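Thiol:disulfide interchange protein dsbA-like (Escherichia coli, PDB 3C7M) introduces disulfide bonds into other periplasmic proteins by handing over its own, and works with DsbI to form an essential disulfide in AssT. Local coordinates at residues A102-H105 with E109-S112. Residues are numbered along the deposited sequence; the frame is centred on the assembly and turned at random.
Sequences AAYH and ERWS. With CD (cadmium ion), chain F; CD (cadmium ion), chain D.
The ring of Tyr-104 meets the guanidinium of Arg-110 because chi1 of the tyrosine (-176°) puts the ring beside its own carbonyl carbon, while a bend at chi2 of the arginine (-63°) turns that chain back so that the guanidinium lies over the ring. The two flat groups stack almost parallel, their planes 5° apart, with Arg-110 CZ 3.6 Å from the centroid of the Tyr-104 ring and over its face. This is a cation-pi stack, for which a broad aromatic ring and a flat, delocalised cation are well matched. Stacking leaves the in-plane N-H groups of the guanidinium available for bonding. NH1 of Arg-110 donates to O of Tyr-104 at 2.9 Å and also to O of Glu-109 at 2.9 Å, where it sits above the carbonyl plane; both acceptors lie near the guanidinium plane, so a single nitrogen joins helix and loop and fixes the rotation of the group. Beside it, N of Glu-109 donates to O of Ala-103 at 2.9 Å. The small Ala-103 lets the indole come close, its CB 3.6 Å from CZ2 of Trp-111. The broad indole reaches from there to helix 117-128, edge-to-face with Phe-120 and bonded through NE1 to Thr-123, with the aliphatic CG of Glu-109 over one face. The Glu-109 carboxylate accepts from N of Trp-111 through OE2 (2.8 Å) and chelates a cadmium ion through both oxygens; ND1 of His-105 is one ligand of a second cadmium, with a water and two atoms from elsewhere. The loop leaving helix 92-106 thus folds back to bond carbonyls near the helix end before leading into helix 117-128, within the helical part of a DsbA-like thioredoxin fold.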
ATOM      1  N   ALA A 102      -7.767  10.494   5.477  1.00  9.21           N
ATOM      2  CA  ALA A 102      -8.694  11.575   5.844  1.00  9.60           C
ATOM      3  C   ALA A 102      -8.121  12.435   6.965  1.00 10.24           C
ATOM      4  O   ALA A 102      -8.158  13.666   6.893  1.00 10.45           O
ATOM      5  CB  ALA A 102     -10.061  11.026   6.224  1.00 10.12           C
ATOM      6  N   ALA A 103      -7.579  11.792   7.996  1.00  9.73           N
ATOM      7  CA  ALA A 103      -7.020  12.531   9.128  1.00  9.90           C
ATOM      8  C   ALA A 103      -5.860  13.419   8.689  1.00 10.06           C
ATOM      9  O   ALA A 103      -5.851  14.612   8.970  1.00  9.72           O
ATOM     10  CB  ALA A 103      -6.588  11.572  10.246  1.00  9.95           C
ATOM     11  N   TYR A 104      -4.889  12.837   7.995  1.00  9.33           N
ATOM     12  CA  TYR A 104      -3.686  13.556   7.605  1.00  9.65           C
ATOM     13  C   TYR A 104      -3.948  14.638   6.549  1.00 10.28           C
ATOM     14  O   TYR A 104      -3.510  15.771   6.713  1.00 10.81           O
ATOM     15  CB  TYR A 104      -2.607  12.570   7.124  1.00  9.54           C
ATOM     16  CG  TYR A 104      -1.292  13.230   6.789  1.00  9.95           C
ATOM     17  CD1 TYR A 104      -1.088  13.799   5.536  1.00  9.55           C
ATOM     18  CD2 TYR A 104      -0.260  13.288   7.715  1.00 10.15           C
ATOM     19  CE1 TYR A 104       0.113  14.415   5.207  1.00 10.78           C
ATOM     20  CE2 TYR A 104       0.953  13.905   7.404  1.00 11.17           C
ATOM     21  CZ  TYR A 104       1.129  14.466   6.147  1.00 10.03           C
ATOM     22  OH  TYR A 104       2.321  15.081   5.814  1.00 12.50           O
ATOM     23  N   HIS A 105      -4.642  14.274   5.473  1.00 10.95           N
ATOM     24  CA  HIS A 105      -4.786  15.158   4.316  1.00 11.55           C
ATOM     25  C   HIS A 105      -5.997  16.070   4.384  1.00 12.47           C
ATOM     26  O   HIS A 105      -5.911  17.233   3.992  1.00 13.45           O
ATOM     27  CB  HIS A 105      -4.790  14.344   3.016  1.00 11.81           C
ATOM     28  CG  HIS A 105      -3.528  13.571   2.795  1.00 11.51           C
ATOM     29  ND1 HIS A 105      -2.361  14.158   2.355  1.00 11.40           N
ATOM     30  CD2 HIS A 105      -3.242  12.260   2.978  1.00 11.59           C
ATOM     31  CE1 HIS A 105      -1.413  13.242   2.267  1.00 12.40           C
ATOM     32  NE2 HIS A 105      -1.924  12.080   2.636  1.00 10.98           N
ATOM     33  N   GLU A 109      -4.495  16.550  10.601  1.00 10.77           N
ATOM     34  CA  GLU A 109      -4.106  15.984  11.897  1.00 10.07           C
ATOM     35  C   GLU A 109      -2.643  15.564  11.854  1.00  9.89           C
ATOM     36  O   GLU A 109      -2.185  14.981  10.865  1.00  9.51           O
ATOM     37  CB  GLU A 109      -4.999  14.787  12.244  1.00  9.96           C
ATOM     38  CG  GLU A 109      -4.647  14.061  13.534  1.00  9.92           C
ATOM     39  CD  GLU A 109      -4.808  14.926  14.777  1.00  9.56           C
ATOM     40  OE1 GLU A 109      -5.939  15.060  15.278  1.00 11.82           O
ATOM     41  OE2 GLU A 109      -3.792  15.434  15.282  1.00  9.64           O
ATOM     42  N   ARG A 110      -1.908  15.892  12.913  1.00  9.43           N
ATOM     43  CA  ARG A 110      -0.495  15.524  12.993  1.00  9.08           C
ATOM     44  C   ARG A 110      -0.139  14.805  14.285  1.00  9.16           C
ATOM     45  O   ARG A 110       1.011  14.435  14.489  1.00  8.75           O
ATOM     46  CB  ARG A 110       0.410  16.757  12.814  1.00  9.32           C
ATOM     47  CG  ARG A 110       0.366  17.421  11.422  1.00  9.54           C
ATOM     48  CD  ARG A 110       0.872  16.483  10.311  1.00 10.16           C
ATOM     49  NE  ARG A 110       0.820  17.122   8.995  1.00 12.32           N
ATOM     50  CZ  ARG A 110      -0.218  17.071   8.163  1.00 12.59           C
ATOM     51  NH1 ARG A 110      -1.319  16.402   8.484  1.00 10.68           N
ATOM     52  NH2 ARG A 110      -0.145  17.688   6.987  1.00 15.23           N
ATOM     53  N   TRP A 111      -1.131  14.597  15.145  1.00  8.59           N
ATOM     54  CA  TRP A 111      -0.965  13.842  16.389  1.00  8.44           C
ATOM     55  C   TRP A 111       0.297  14.262  17.152  1.00  9.22           C
ATOM     56  O   TRP A 111       1.109  13.418  17.532  1.00  9.30           O
ATOM     57  CB  TRP A 111      -0.892  12.331  16.111  1.00  8.80           C
ATOM     58  CG  TRP A 111      -2.022  11.750  15.296  1.00  8.51           C
ATOM     59  CD1 TRP A 111      -3.185  11.193  15.772  1.00  8.60           C
ATOM     60  CD2 TRP A 111      -2.065  11.607  13.871  1.00  8.03           C
ATOM     61  NE1 TRP A 111      -3.952  10.741  14.726  1.00  8.70           N
ATOM     62  CE2 TRP A 111      -3.292  10.979  13.549  1.00  8.05           C
ATOM     63  CE3 TRP A 111      -1.191  11.954  12.833  1.00  7.51           C
ATOM     64  CZ2 TRP A 111      -3.663  10.689  12.231  1.00  9.03           C
ATOM     65  CZ3 TRP A 111      -1.557  11.662  11.519  1.00  9.16           C
ATOM     66  CH2 TRP A 111      -2.790  11.045  11.232  1.00  8.56           C
ATOM     67  N   SER A 112       0.479  15.565  17.349  1.00  9.56           N
ATOM     68  CA  SER A 112       1.623  16.072  18.131  1.00 10.12           C
ATOM     69  C   SER A 112       2.993  15.741  17.521  1.00 10.36           C
ATOM     70  O   SER A 112       4.003  15.614  18.231  1.00 10.93           O
ATOM     71  CB  SER A 112       1.544  15.582  19.585  1.00  9.86           C
ATOM     72  OG  SER A 112       0.359  16.050  20.207  1.00 11.81           O
TER
HETATM   73 CD    CD F 199      -1.966  16.512   2.058  0.53 14.76          CD
HETATM   74 CD    CD D 197      -4.646  16.148  17.282  0.94 10.93          CD
HETATM   75  O   HOH W   1      -3.540  17.355   0.529  1.00 27.58           O